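Putative acetamidase/formamidase (Yersinia enterocolitica subsp. palearctica serotype O:3, PDB 5UBU) probably hydrolyses carbon-nitrogen bonds other than peptide bonds in linear amides. Local coordinates at residues Leu28-Gln33 / Leu110-Asn115; Ile123-Gly128 / Asn139-Glu144; Trp255-Asn260 / Tyr281-Tyr286. All coordinates share one frame; numbering follows the deposited sequence.

The three contacts lie well apart, with centres 31 to 33 Å from one another and nearest atoms about 17 to 18 Å apart. Contacts 1 and 3 reach the same nine-stranded sheet but lie on opposite sides of the chain's centre: contact 1 is a surface contact, and contact 3 is buried between the sheet and helix 273-291. Contact 2 closes the long loop between strands 117-122 and 145-151 of a separate four-stranded sheet. Contacts 2 and 3 both touch the third subunit. The sodium ions are held by Asn193, Asp195, Asp220, His222 and Glu236, none of which belongs to a contact, although the backbone of Arg112 in contact 1 bonds Ala238, two residues beyond Glu236.

Contact 1: residues Leu28-Gln33 / Leu110-Asn115; sequences LTEEMQ and LPRGVN
Glu30 and Arg112 are the two residues that touch here, and what passes between them is charge. Glu30 OE1 lies 3.5 Å from Arg112 NH1, a salt bridge at long range with no hydrogen bond across the segments. The groups do not pair flat: the carboxylate and guanidinium planes are turned 72° apart. Glu30 OE2 is 3.7 Å from Arg112 NH2, so both oxygens are near the cation without either being gripped by it. Arg112 runs straight out from the backbone and then bends at its third torsion (chi3 63°), which swings the guanidinium across the end of the glutamate.

Each charge has a stronger partner nearby. Glu30 OE2 forms a salt bridge with Arg61, and Arg112 NH2 bonds the carbonyl oxygen of Thr60, the residue before Arg61. The polar ends of both residues are therefore drawn to the chain that follows strand 55-59.

Hydrogen bonds within 28-33 set the stage for Glu30. Thr29 is the N-cap of helix 30-33: its OG1 accepts from the backbone N of selenomethionine Met32 at 3.3 Å, with an N-H...O angle of 148°. The Thr29 carbonyl oxygen takes Gln33 N at 3.0 Å. Glu30 thus opens the short helix, while Arg112 stands just past the end of strand 101-111, beside Gly113.

Only 72 Å² is buried between the segments, all of it from these two residues. Two acidic oxygens and two arginines, Arg61 and Arg112, make a small charge cluster joining the first turn of the helix to the chain just past the ends of strands 101-111 and 55-59. Its loose, tilted geometry suggests that attraction between charges, rather than directed bonding, does the work between Glu30 and Arg112.

Contact 2: residues Ile123-Gly128 / Asn139-Glu144; sequences IPHFGG and NDPLPE
Pro141 lays its CB over one face of the His125 imidazole, 4.0 Å from the ring centroid and 18° off the ring normal, a CH-pi contact. The carbon sits toward the rim, and the nearest ring atom is NE2, 3.8 Å from Pro141 CB; Pro141 CG is equally near NE2. The CA-CB bond of His125 does not aim at the proline, but with CG anti to the carbonyl carbon (chi1 -52°) the ring end swings in to meet it.

Pro124 touches both Pro141 and Glu144. Its CB meets Pro141 CB at 3.9 Å, and its CG lies 3.5 Å from Glu144 CD, where the two side chains cross at about a right angle. The glutamate chain is extended, so its carboxylate passes by the proline ring; its OE1 is hydrogen-bonded to Ser76 N.

Pro124 and His125 are the two central residues of a type II beta turn from Ile123 to Phe126, and the positive phi of His125 (64°) belongs to that turn. This is where the chain leaves strand 117-122. Asn139 ND2 bonds Asp140 O of the second subunit, and Gly128 O takes Arg278 NE of the third. Glu144 stands directly before strand 145-151, the antiparallel neighbour of 117-122, so the contact draws together both ends of the long loop linking these two strands, while Glu144 also reaches the beginning of helix 75-78.

Contact 3: residues Trp255-Asn260 / Tyr281-Tyr286; sequences WPRMEN and YRDLIY
Asp283 OD2 is gripped by two groups: Arg257 NE donates to it at 2.9 Å, nearly straight at 168°, and Ser266 OG hydrogen-bonds to it too. This is the core of a side-on, two-nitrogen salt bridge that ties a beta hairpin, strands 257-260 and 263-270, to helix 273-291, which follows it in the chain. Arg257 NH2 supplies the second bond, to Asp283 OD1, longer at 3.2 Å.

The two bonds are not equivalent. OD2 is met on the syn side, whereas OD1 is approached from above the carboxylate plane, a consequence of guanidinium and carboxylate being turned 48° apart. Arg257 gets there by stretching out from CG to NE, while Asp283, with its CG anti to the backbone N (chi1 -174°), sends its carboxylate out toward the arginine. Arg257 also makes a cation-pi contact with Trp287, one turn along the helix from Asp283. With arginine and aspartate both buried, each charge probably compensates the other, and the hydroxyl of Ser266, on the second strand of the hairpin, helps to fix the carboxylate.

Trp255 lies beside Asp283, whose OD1 is at the edge of the indole, 4.4 Å from Trp255 CD1. Arg282, the residue before Asp283, reaches the fourth subunit, forming a salt bridge with Asp133 of that chain. Between Trp255 and Arg282, a water accepts a hydrogen bond from Trp255 NE1 at 2.9 Å and a weak one from Arg282 NH1 at 3.4 Å.

Contact 1: residues Leu28-Gln33 / Leu110-Asn115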
ATOM      1  N   LEU B  28      28.146  21.831  20.807  1.00 48.19           N
ATOM      2  CA  LEU B  28      26.967  22.445  20.188  1.00 47.82           C
ATOM      3  C   LEU B  28      25.865  22.604  21.235  1.00 49.21           C
ATOM      4  O   LEU B  28      24.929  21.821  21.301  1.00 47.63           O
ATOM      5  CB  LEU B  28      26.497  21.647  18.956  1.00 44.92           C
ATOM      6  CG  LEU B  28      25.258  22.156  18.196  1.00 44.20           C
ATOM      7  CD1 LEU B  28      25.323  23.647  17.899  1.00 46.42           C
ATOM      8  CD2 LEU B  28      25.069  21.371  16.910  1.00 42.01           C
ATOM      9  N   THR B  29      26.014  23.634  22.057  1.00 52.62           N
ATOM     10  CA  THR B  29      25.057  23.949  23.104  1.00 54.64           C
ATOM     11  C   THR B  29      23.842  24.655  22.506  1.00 54.99           C
ATOM     12  O   THR B  29      23.828  24.989  21.323  1.00 53.92           O
ATOM     13  CB  THR B  29      25.682  24.904  24.146  1.00 58.31           C
ATOM     14  OG1 THR B  29      26.052  26.136  23.515  1.00 59.57           O
ATOM     15  CG2 THR B  29      26.916  24.299  24.784  1.00 59.10           C
ATOM     16  N   GLU B  30      22.828  24.882  23.331  1.00 56.99           N
ATOM     17  CA  GLU B  30      21.633  25.594  22.897  1.00 57.99           C
ATOM     18  C   GLU B  30      21.960  27.050  22.533  1.00 61.48           C
ATOM     19  O   GLU B  30      21.327  27.632  21.658  1.00 61.77           O
ATOM     20  CB  GLU B  30      20.575  25.554  24.001  1.00 59.34           C
ATOM     21  CG  GLU B  30      20.007  24.168  24.253  1.00 57.34           C
ATOM     22  CD  GLU B  30      19.095  24.135  25.463  1.00 59.28           C
ATOM     23  OE1 GLU B  30      19.608  24.440  26.558  1.00 61.73           O
ATOM     24  OE2 GLU B  30      17.906  23.779  25.342  1.00 58.20           O
ATOM     25  N   GLU B  31      22.961  27.622  23.207  1.00 65.05           N
ATOM     26  CA  GLU B  31      23.383  29.009  22.974  1.00 68.69           C
ATOM     27  C   GLU B  31      24.058  29.112  21.594  1.00 67.47           C
ATOM     28  O   GLU B  31      23.925  30.124  20.917  1.00 68.65           O
ATOM     29  CB  GLU B  31      24.301  29.474  24.123  1.00 72.81           C
ATOM     30  CG  GLU B  31      24.309  30.971  24.457  1.00 77.70           C
ATOM     31  CD  GLU B  31      25.178  31.856  23.574  1.00 79.86           C
ATOM     32  OE1 GLU B  31      25.163  33.086  23.812  1.00 83.51           O
ATOM     33  OE2 GLU B  31      25.886  31.350  22.662  1.00 78.75           O
HETATM   34  N   MSE B  32      24.759  28.056  21.180  1.00 65.35           N
HETATM   35  CA  MSE B  32      25.419  28.032  19.866  1.00 64.56           C
HETATM   36  C   MSE B  32      24.404  27.805  18.776  1.00 61.84           C
HETATM   37  O   MSE B  32      24.489  28.408  17.706  1.00 61.42           O
HETATM   38  CB  MSE B  32      26.470  26.926  19.777  1.00 64.15           C
HETATM   39  CG  MSE B  32      27.306  27.035  18.491  1.00 65.21           C
HETATM   40 SE   MSE B  32      28.650  25.583  18.375  1.00 66.18          SE
HETATM   41  CE  MSE B  32      30.080  26.397  19.465  1.00 69.26           C
ATOM     42  N   GLN B  33      23.447  26.921  19.045  1.00 59.69           N
ATOM     43  CA  GLN B  33      22.392  26.597  18.090  1.00 57.95           C
ATOM     44  C   GLN B  33      21.468  27.791  17.787  1.00 60.19           C
ATOM     45  O   GLN B  33      21.068  27.982  16.642  1.00 59.59           O
ATOM     46  CB  GLN B  33      21.566  25.405  18.602  1.00 55.53           C
ATOM     47  CG  GLN B  33      20.440  24.958  17.676  1.00 53.16           C
ATOM     48  CD  GLN B  33      20.936  24.460  16.329  1.00 51.05           C
ATOM     49  OE1 GLN B  33      21.948  23.752  16.245  1.00 49.54           O
ATOM     50  NE2 GLN B  33      20.198  24.783  15.269  1.00 51.03           N
ATOM     51  N   LEU B 110      23.755  10.403  26.593  1.00 52.31           N
ATOM     52  CA  LEU B 110      23.375  10.448  28.008  1.00 53.85           C
ATOM     53  C   LEU B 110      22.184  11.385  28.175  1.00 53.36           C
ATOM     54  O   LEU B 110      21.997  12.290  27.361  1.00 55.13           O
ATOM     55  CB  LEU B 110      24.542  10.961  28.857  1.00 55.80           C
ATOM     56  CG  LEU B 110      25.862  10.184  28.772  1.00 56.09           C
ATOM     57  CD1 LEU B 110      26.956  10.895  29.546  1.00 57.12           C
ATOM     58  CD2 LEU B 110      25.673   8.745  29.243  1.00 57.10           C
ATOM     59  N   PRO B 111      21.354  11.160  29.210  1.00 52.78           N
ATOM     60  CA  PRO B 111      20.224  12.068  29.422  1.00 52.32           C
ATOM     61  C   PRO B 111      20.740  13.406  29.929  1.00 52.55           C
ATOM     62  O   PRO B 111      21.698  13.442  30.699  1.00 53.22           O
ATOM     63  CB  PRO B 111      19.362  11.349  30.467  1.00 53.61           C
ATOM     64  CG  PRO B 111      20.256  10.349  31.109  1.00 54.50           C
ATOM     65  CD  PRO B 111      21.328  10.001  30.123  1.00 53.60           C
ATOM     66  N   ARG B 112      20.111  14.486  29.479  1.00 51.87           N
ATOM     67  CA  ARG B 112      20.518  15.838  29.834  1.00 51.53           C
ATOM     68  C   ARG B 112      19.550  16.464  30.826  1.00 51.66           C
ATOM     69  O   ARG B 112      18.343  16.251  30.737  1.00 51.27           O
ATOM     70  CB  ARG B 112      20.607  16.668  28.548  1.00 50.47           C
ATOM     71  CG  ARG B 112      21.289  18.021  28.693  1.00 50.99           C
ATOM     72  CD  ARG B 112      21.603  18.610  27.329  1.00 49.79           C
ATOM     73  NE  ARG B 112      20.404  18.874  26.538  1.00 49.05           N
ATOM     74  CZ  ARG B 112      19.700  20.013  26.549  1.00 49.66           C
ATOM     75  NH1 ARG B 112      20.068  21.049  27.297  1.00 50.58           N
ATOM     76  NH2 ARG B 112      18.621  20.125  25.774  1.00 49.42           N
ATOM     77  N   GLY B 113      20.099  17.218  31.775  1.00 52.81           N
ATOM     78  CA  GLY B 113      19.313  17.888  32.820  1.00 53.47           C
ATOM     79  C   GLY B 113      19.319  17.150  34.141  1.00 54.00           C
ATOM     80  O   GLY B 113      19.631  15.968  34.200  1.00 53.27           O
ATOM     81  N   VAL B 114      18.988  17.874  35.213  1.00 54.99           N
ATOM     82  CA  VAL B 114      18.914  17.299  36.565  1.00 55.78           C
ATOM     83  C   VAL B 114      17.584  16.544  36.707  1.00 55.33           C
ATOM     84  O   VAL B 114      16.525  17.085  36.383  1.00 54.52           O
ATOM     85  CB  VAL B 114      19.009  18.396  37.643  1.00 57.48           C
ATOM     86  CG1 VAL B 114      18.973  17.790  39.043  1.00 58.92           C
ATOM     87  CG2 VAL B 114      20.279  19.217  37.446  1.00 57.70           C
ATOM     88  N   ASN B 115      17.649  15.307  37.208  1.00 55.76           N
ATOM     89  CA  ASN B 115      16.456  14.447  37.377  1.00 55.81           C
ATOM     90  C   ASN B 115      15.736  14.391  36.033  1.00 54.65           C
ATOM     91  O   ASN B 115      14.585  14.814  35.906  1.00 54.98           O
ATOM     92  CB  ASN B 115      15.557  14.960  38.518  1.00 57.16           C
ATOM     93  CG  ASN B 115      16.212  14.816  39.882  1.00 58.85           C
ATOM     94  OD1 ASN B 115      16.940  13.854  40.120  1.00 58.96           O
ATOM     95  ND2 ASN B 115      15.929  15.754  40.800  1.00 60.49           N
TER

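Contact 2: residues Ile123-Gly128 / Asn139-Glu144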
ATOM      1  N   ILE B 123      -0.537  11.074  20.540  1.00 47.90           N
ATOM      2  CA  ILE B 123      -0.999  12.300  19.917  1.00 48.99           C
ATOM      3  C   ILE B 123      -2.220  11.998  19.047  1.00 49.04           C
ATOM      4  O   ILE B 123      -2.186  11.053  18.254  1.00 48.71           O
ATOM      5  CB  ILE B 123       0.126  12.908  19.065  1.00 48.60           C
ATOM      6  CG1 ILE B 123       1.367  13.133  19.952  1.00 49.26           C
ATOM      7  CG2 ILE B 123      -0.349  14.196  18.398  1.00 48.77           C
ATOM      8  CD1 ILE B 123       2.601  13.619  19.225  1.00 48.90           C
ATOM      9  N   PRO B 124      -3.310  12.773  19.198  1.00 50.18           N
ATOM     10  CA  PRO B 124      -4.476  12.493  18.362  1.00 50.91           C
ATOM     11  C   PRO B 124      -4.165  12.570  16.861  1.00 50.26           C
ATOM     12  O   PRO B 124      -3.413  13.452  16.426  1.00 50.30           O
ATOM     13  CB  PRO B 124      -5.469  13.581  18.767  1.00 51.91           C
ATOM     14  CG  PRO B 124      -5.129  13.861  20.196  1.00 52.74           C
ATOM     15  CD  PRO B 124      -3.628  13.745  20.262  1.00 52.04           C
ATOM     16  N   HIS B 125      -4.718  11.623  16.105  1.00 48.40           N
ATOM     17  CA  HIS B 125      -4.537  11.542  14.657  1.00 47.46           C
ATOM     18  C   HIS B 125      -3.087  11.281  14.232  1.00 45.86           C
ATOM     19  O   HIS B 125      -2.667  11.666  13.136  1.00 44.43           O
ATOM     20  CB  HIS B 125      -5.101  12.792  13.969  1.00 48.52           C
ATOM     21  CG  HIS B 125      -6.511  13.097  14.365  1.00 50.46           C
ATOM     22  ND1 HIS B 125      -7.590  12.370  13.897  1.00 49.87           N
ATOM     23  CD2 HIS B 125      -7.019  14.045  15.188  1.00 50.99           C
ATOM     24  CE1 HIS B 125      -8.702  12.856  14.418  1.00 50.54           C
ATOM     25  NE2 HIS B 125      -8.385  13.876  15.198  1.00 51.75           N
ATOM     26  N   PHE B 126      -2.335  10.611  15.103  1.00 45.43           N
ATOM     27  CA  PHE B 126      -0.945  10.278  14.822  1.00 44.34           C
ATOM     28  C   PHE B 126      -0.555   8.990  15.548  1.00 43.09           C
ATOM     29  O   PHE B 126      -0.714   8.881  16.751  1.00 42.84           O
ATOM     30  CB  PHE B 126      -0.037  11.430  15.208  1.00 45.10           C
ATOM     31  CG  PHE B 126       1.401  11.219  14.824  1.00 46.07           C
ATOM     32  CD1 PHE B 126       1.813  11.371  13.497  1.00 45.85           C
ATOM     33  CD2 PHE B 126       2.352  10.883  15.782  1.00 46.67           C
ATOM     34  CE1 PHE B 126       3.135  11.181  13.140  1.00 45.53           C
ATOM     35  CE2 PHE B 126       3.681  10.701  15.428  1.00 46.38           C
ATOM     36  CZ  PHE B 126       4.076  10.847  14.105  1.00 45.73           C
ATOM     37  N   GLY B 127      -0.065   8.016  14.788  1.00 42.43           N
ATOM     38  CA  GLY B 127       0.337   6.724  15.321  1.00 41.96           C
ATOM     39  C   GLY B 127       0.100   5.611  14.318  1.00 41.32           C
ATOM     40  O   GLY B 127      -0.510   5.813  13.265  1.00 42.51           O
ATOM     41  N   GLY B 128       0.564   4.418  14.671  1.00 40.07           N
ATOM     42  CA  GLY B 128       0.444   3.243  13.820  1.00 37.84           C
ATOM     43  C   GLY B 128      -0.902   2.560  13.824  1.00 36.89           C
ATOM     44  O   GLY B 128      -1.314   2.039  12.795  1.00 36.90           O
ATOM     45  N   ASN B 139     -13.183   7.940  12.311  1.00 45.72           N
ATOM     46  CA  ASN B 139     -13.316   7.509  13.696  1.00 45.22           C
ATOM     47  C   ASN B 139     -12.752   8.543  14.639  1.00 45.31           C
ATOM     48  O   ASN B 139     -11.894   9.346  14.263  1.00 43.92           O
ATOM     49  CB  ASN B 139     -12.571   6.188  13.951  1.00 44.24           C
ATOM     50  CG  ASN B 139     -12.871   5.126  12.914  1.00 43.53           C
ATOM     51  OD1 ASN B 139     -12.715   5.359  11.729  1.00 42.00           O
ATOM     52  ND2 ASN B 139     -13.256   3.938  13.365  1.00 43.69           N
ATOM     53  N   ASP B 140     -13.248   8.521  15.872  1.00 46.89           N
ATOM     54  CA  ASP B 140     -12.744   9.411  16.902  1.00 47.69           C
ATOM     55  C   ASP B 140     -11.288   9.057  17.134  1.00 47.01           C
ATOM     56  O   ASP B 140     -10.905   7.892  17.011  1.00 45.12           O
ATOM     57  CB  ASP B 140     -13.513   9.242  18.218  1.00 49.25           C
ATOM     58  CG  ASP B 140     -14.932   9.749  18.144  1.00 50.79           C
ATOM     59  OD1 ASP B 140     -15.192  10.659  17.337  1.00 51.76           O
ATOM     60  OD2 ASP B 140     -15.781   9.262  18.922  1.00 51.24           O
ATOM     61  N   PRO B 141     -10.462  10.064  17.462  1.00 47.88           N
ATOM     62  CA  PRO B 141      -9.064   9.762  17.718  1.00 46.66           C
ATOM     63  C   PRO B 141      -8.928   8.973  19.015  1.00 46.14           C
ATOM     64  O   PRO B 141      -9.859   8.928  19.819  1.00 46.29           O
ATOM     65  CB  PRO B 141      -8.432  11.150  17.861  1.00 47.40           C
ATOM     66  CG  PRO B 141      -9.548  12.019  18.352  1.00 48.97           C
ATOM     67  CD  PRO B 141     -10.778  11.491  17.689  1.00 49.15           C
ATOM     68  N   LEU B 142      -7.773   8.353  19.202  1.00 45.10           N
ATOM     69  CA  LEU B 142      -7.512   7.582  20.409  1.00 46.11           C
ATOM     70  C   LEU B 142      -7.362   8.523  21.596  1.00 47.44           C
ATOM     71  O   LEU B 142      -7.162   9.729  21.419  1.00 47.74           O
ATOM     72  CB  LEU B 142      -6.230   6.761  20.254  1.00 45.37           C
ATOM     73  CG  LEU B 142      -6.160   5.790  19.079  1.00 44.50           C
ATOM     74  CD1 LEU B 142      -4.810   5.090  19.131  1.00 43.96           C
ATOM     75  CD2 LEU B 142      -7.313   4.792  19.138  1.00 44.39           C
ATOM     76  N   PRO B 143      -7.460   7.983  22.819  1.00 49.10           N
ATOM     77  CA  PRO B 143      -7.302   8.852  23.968  1.00 50.84           C
ATOM     78  C   PRO B 143      -5.977   9.563  23.931  1.00 51.05           C
ATOM     79  O   PRO B 143      -4.973   9.043  23.438  1.00 48.90           O
ATOM     80  CB  PRO B 143      -7.375   7.892  25.153  1.00 51.74           C
ATOM     81  CG  PRO B 143      -8.253   6.807  24.663  1.00 51.62           C
ATOM     82  CD  PRO B 143      -7.802   6.614  23.238  1.00 50.08           C
ATOM     83  N   GLU B 144      -6.001  10.756  24.473  1.00 53.67           N
ATOM     84  CA  GLU B 144      -4.861  11.619  24.503  1.00 54.81           C
ATOM     85  C   GLU B 144      -4.082  11.335  25.788  1.00 54.36           C
ATOM     86  O   GLU B 144      -4.484  11.749  26.856  1.00 56.16           O
ATOM     87  CB  GLU B 144      -5.413  13.037  24.393  1.00 57.31           C
ATOM     88  CG  GLU B 144      -4.422  14.092  23.987  1.00 58.76           C
ATOM     89  CD  GLU B 144      -5.088  15.309  23.349  1.00 60.47           C
ATOM     90  OE1 GLU B 144      -4.334  16.193  22.908  1.00 61.94           O
ATOM     91  OE2 GLU B 144      -6.336  15.383  23.262  1.00 61.04           O
TER

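Contact 3: residues Trp255-Asn260 / Tyr281-Tyr286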
ATOM      1  N   TRP B 255      20.696   6.067  -0.964  1.00 38.79           N
ATOM      2  CA  TRP B 255      20.001   6.007   0.316  1.00 37.25           C
ATOM      3  C   TRP B 255      20.974   5.905   1.477  1.00 37.84           C
ATOM      4  O   TRP B 255      22.135   5.576   1.276  1.00 38.89           O
ATOM      5  CB  TRP B 255      19.067   4.800   0.341  1.00 35.52           C
ATOM      6  CG  TRP B 255      17.993   4.915  -0.641  1.00 34.43           C
ATOM      7  CD1 TRP B 255      18.007   4.477  -1.925  1.00 34.44           C
ATOM      8  CD2 TRP B 255      16.735   5.545  -0.443  1.00 34.06           C
ATOM      9  NE1 TRP B 255      16.823   4.780  -2.541  1.00 33.88           N
ATOM     10  CE2 TRP B 255      16.025   5.447  -1.654  1.00 33.61           C
ATOM     11  CE3 TRP B 255      16.129   6.181   0.650  1.00 34.01           C
ATOM     12  CZ2 TRP B 255      14.741   5.954  -1.809  1.00 33.77           C
ATOM     13  CZ3 TRP B 255      14.855   6.696   0.495  1.00 33.94           C
ATOM     14  CH2 TRP B 255      14.171   6.577  -0.727  1.00 33.82           C
ATOM     15  N   PRO B 256      20.504   6.205   2.697  1.00 38.18           N
ATOM     16  CA  PRO B 256      21.389   6.083   3.853  1.00 39.25           C
ATOM     17  C   PRO B 256      21.780   4.643   4.134  1.00 38.97           C
ATOM     18  O   PRO B 256      21.006   3.731   3.863  1.00 38.66           O
ATOM     19  CB  PRO B 256      20.531   6.598   5.026  1.00 39.04           C
ATOM     20  CG  PRO B 256      19.476   7.443   4.404  1.00 38.47           C
ATOM     21  CD  PRO B 256      19.225   6.864   3.044  1.00 37.64           C
ATOM     22  N   ARG B 257      22.979   4.460   4.672  1.00 39.68           N
ATOM     23  CA  ARG B 257      23.481   3.146   5.052  1.00 40.19           C
ATOM     24  C   ARG B 257      24.090   3.269   6.424  1.00 42.02           C
ATOM     25  O   ARG B 257      24.444   4.364   6.850  1.00 42.61           O
ATOM     26  CB  ARG B 257      24.528   2.659   4.071  1.00 40.28           C
ATOM     27  CG  ARG B 257      23.980   2.365   2.701  1.00 38.95           C
ATOM     28  CD  ARG B 257      25.092   2.094   1.704  1.00 39.85           C
ATOM     29  NE  ARG B 257      24.539   1.719   0.402  1.00 39.31           N
ATOM     30  CZ  ARG B 257      25.255   1.471  -0.690  1.00 39.29           C
ATOM     31  NH1 ARG B 257      26.579   1.557  -0.676  1.00 40.54           N
ATOM     32  NH2 ARG B 257      24.636   1.139  -1.808  1.00 38.84           N
HETATM   33  N   MSE B 258      24.178   2.161   7.140  1.00 43.99           N
HETATM   34  CA  MSE B 258      24.795   2.191   8.460  1.00 47.24           C
HETATM   35  C   MSE B 258      25.602   0.940   8.640  1.00 46.53           C
HETATM   36  O   MSE B 258      25.515  -0.005   7.862  1.00 45.39           O
HETATM   37  CB  MSE B 258      23.807   2.548   9.588  1.00 50.57           C
HETATM   38  CG  MSE B 258      22.990   1.395  10.144  1.00 54.00           C
HETATM   39 SE   MSE B 258      23.910   0.463  11.630  1.00 63.49          SE
HETATM   40  CE  MSE B 258      22.571  -0.970  11.837  1.00 63.15           C
ATOM     41  N   GLU B 259      26.407   0.952   9.686  1.00 46.86           N
ATOM     42  CA  GLU B 259      27.302  -0.132   9.980  1.00 47.49           C
ATOM     43  C   GLU B 259      27.544  -0.177  11.474  1.00 48.47           C
ATOM     44  O   GLU B 259      27.581   0.859  12.124  1.00 49.29           O
ATOM     45  CB  GLU B 259      28.612   0.172   9.255  1.00 48.25           C
ATOM     46  CG  GLU B 259      29.742  -0.816   9.449  1.00 50.17           C
ATOM     47  CD  GLU B 259      31.038  -0.405   8.748  1.00 51.47           C
ATOM     48  OE1 GLU B 259      31.176   0.754   8.298  1.00 50.25           O
ATOM     49  OE2 GLU B 259      31.939  -1.260   8.663  1.00 53.22           O
ATOM     50  N   ASN B 260      27.677  -1.377  12.020  1.00 48.93           N
ATOM     51  CA  ASN B 260      27.996  -1.550  13.441  1.00 50.46           C
ATOM     52  C   ASN B 260      28.894  -2.777  13.592  1.00 52.05           C
ATOM     53  O   ASN B 260      29.307  -3.369  12.599  1.00 51.15           O
ATOM     54  CB  ASN B 260      26.744  -1.587  14.342  1.00 49.57           C
ATOM     55  CG  ASN B 260      25.799  -2.705  14.010  1.00 48.50           C
ATOM     56  OD1 ASN B 260      26.174  -3.696  13.388  1.00 49.41           O
ATOM     57  ND2 ASN B 260      24.548  -2.556  14.445  1.00 47.26           N
ATOM     58  N   TYR B 281      16.275  -3.511   0.534  1.00 30.44           N
ATOM     59  CA  TYR B 281      16.881  -4.718  -0.008  1.00 30.58           C
ATOM     60  C   TYR B 281      17.608  -4.496  -1.321  1.00 30.86           C
ATOM     61  O   TYR B 281      18.704  -5.014  -1.496  1.00 31.77           O
ATOM     62  CB  TYR B 281      15.903  -5.888  -0.139  1.00 30.17           C
ATOM     63  CG  TYR B 281      15.886  -6.822   1.051  1.00 30.43           C
ATOM     64  CD1 TYR B 281      17.039  -7.524   1.404  1.00 31.38           C
ATOM     65  CD2 TYR B 281      14.720  -7.084   1.757  1.00 30.12           C
ATOM     66  CE1 TYR B 281      17.053  -8.409   2.468  1.00 31.91           C
ATOM     67  CE2 TYR B 281      14.715  -7.991   2.805  1.00 30.82           C
ATOM     68  CZ  TYR B 281      15.894  -8.649   3.157  1.00 31.83           C
ATOM     69  OH  TYR B 281      15.911  -9.534   4.210  1.00 32.57           O
ATOM     70  N   ARG B 282      17.027  -3.716  -2.228  1.00 30.57           N
ATOM     71  CA  ARG B 282      17.682  -3.490  -3.520  1.00 31.15           C
ATOM     72  C   ARG B 282      18.998  -2.722  -3.330  1.00 31.85           C
ATOM     73  O   ARG B 282      20.003  -3.014  -3.990  1.00 32.24           O
ATOM     74  CB  ARG B 282      16.793  -2.749  -4.498  1.00 30.58           C
ATOM     75  CG  ARG B 282      17.347  -2.870  -5.911  1.00 31.48           C
ATOM     76  CD  ARG B 282      16.534  -2.175  -6.959  1.00 31.65           C
ATOM     77  NE  ARG B 282      16.657  -0.724  -6.894  1.00 31.56           N
ATOM     78  CZ  ARG B 282      16.121   0.117  -7.772  1.00 31.75           C
ATOM     79  NH1 ARG B 282      16.277   1.424  -7.600  1.00 31.81           N
ATOM     80  NH2 ARG B 282      15.420  -0.336  -8.807  1.00 32.32           N
ATOM     81  N   ASP B 283      18.979  -1.745  -2.427  1.00 31.93           N
ATOM     82  CA  ASP B 283      20.176  -0.951  -2.159  1.00 32.78           C
ATOM     83  C   ASP B 283      21.262  -1.844  -1.579  1.00 34.02           C
ATOM     84  O   ASP B 283      22.432  -1.693  -1.925  1.00 35.71           O
ATOM     85  CB  ASP B 283      19.914   0.178  -1.175  1.00 32.38           C
ATOM     86  CG  ASP B 283      21.125   1.079  -1.004  1.00 33.57           C
ATOM     87  OD1 ASP B 283      21.472   1.776  -1.977  1.00 34.31           O
ATOM     88  OD2 ASP B 283      21.716   1.112   0.101  1.00 33.97           O
ATOM     89  N   LEU B 284      20.867  -2.757  -0.688  1.00 33.66           N
ATOM     90  CA  LEU B 284      21.813  -3.682  -0.076  1.00 34.53           C
ATOM     91  C   LEU B 284      22.465  -4.542  -1.162  1.00 35.70           C
ATOM     92  O   LEU B 284      23.686  -4.701  -1.184  1.00 37.48           O
ATOM     93  CB  LEU B 284      21.122  -4.559   0.975  1.00 34.28           C
ATOM     94  CG  LEU B 284      21.996  -5.553   1.742  1.00 35.49           C
ATOM     95  CD1 LEU B 284      23.159  -4.844   2.411  1.00 36.63           C
ATOM     96  CD2 LEU B 284      21.162  -6.279   2.772  1.00 35.19           C
ATOM     97  N   ILE B 285      21.644  -5.061  -2.075  1.00 35.04           N
ATOM     98  CA  ILE B 285      22.133  -5.883  -3.190  1.00 35.91           C
ATOM     99  C   ILE B 285      23.128  -5.094  -4.041  1.00 36.63           C
ATOM    100  O   ILE B 285      24.167  -5.625  -4.421  1.00 38.08           O
ATOM    101  CB  ILE B 285      20.974  -6.425  -4.056  1.00 35.06           C
ATOM    102  CG1 ILE B 285      20.168  -7.443  -3.244  1.00 34.66           C
ATOM    103  CG2 ILE B 285      21.504  -7.113  -5.308  1.00 36.20           C
ATOM    104  CD1 ILE B 285      18.888  -7.898  -3.907  1.00 34.06           C
ATOM    105  N   TYR B 286      22.822  -3.832  -4.334  1.00 36.04           N
ATOM    106  CA  TYR B 286      23.746  -3.033  -5.131  1.00 37.22           C
ATOM    107  C   TYR B 286      25.060  -2.762  -4.373  1.00 38.07           C
ATOM    108  O   TYR B 286      26.139  -2.661  -4.983  1.00 39.01           O
ATOM    109  CB  TYR B 286      23.136  -1.715  -5.606  1.00 36.79           C
ATOM    110  CG  TYR B 286      21.984  -1.821  -6.585  1.00 36.72           C
ATOM    111  CD1 TYR B 286      21.851  -2.910  -7.460  1.00 37.59           C
ATOM    112  CD2 TYR B 286      21.118  -0.744  -6.762  1.00 36.32           C
ATOM    113  CE1 TYR B 286      20.807  -2.963  -8.379  1.00 37.40           C
ATOM    114  CE2 TYR B 286      20.097  -0.789  -7.700  1.00 36.28           C
ATOM    115  CZ  TYR B 286      19.948  -1.896  -8.507  1.00 36.84           C
ATOM    116  OH  TYR B 286      18.926  -1.934  -9.430  1.00 37.29           O
TER
HETATM  117  O   HOH W   1      15.861   3.308  -4.814  1.00 36.01           O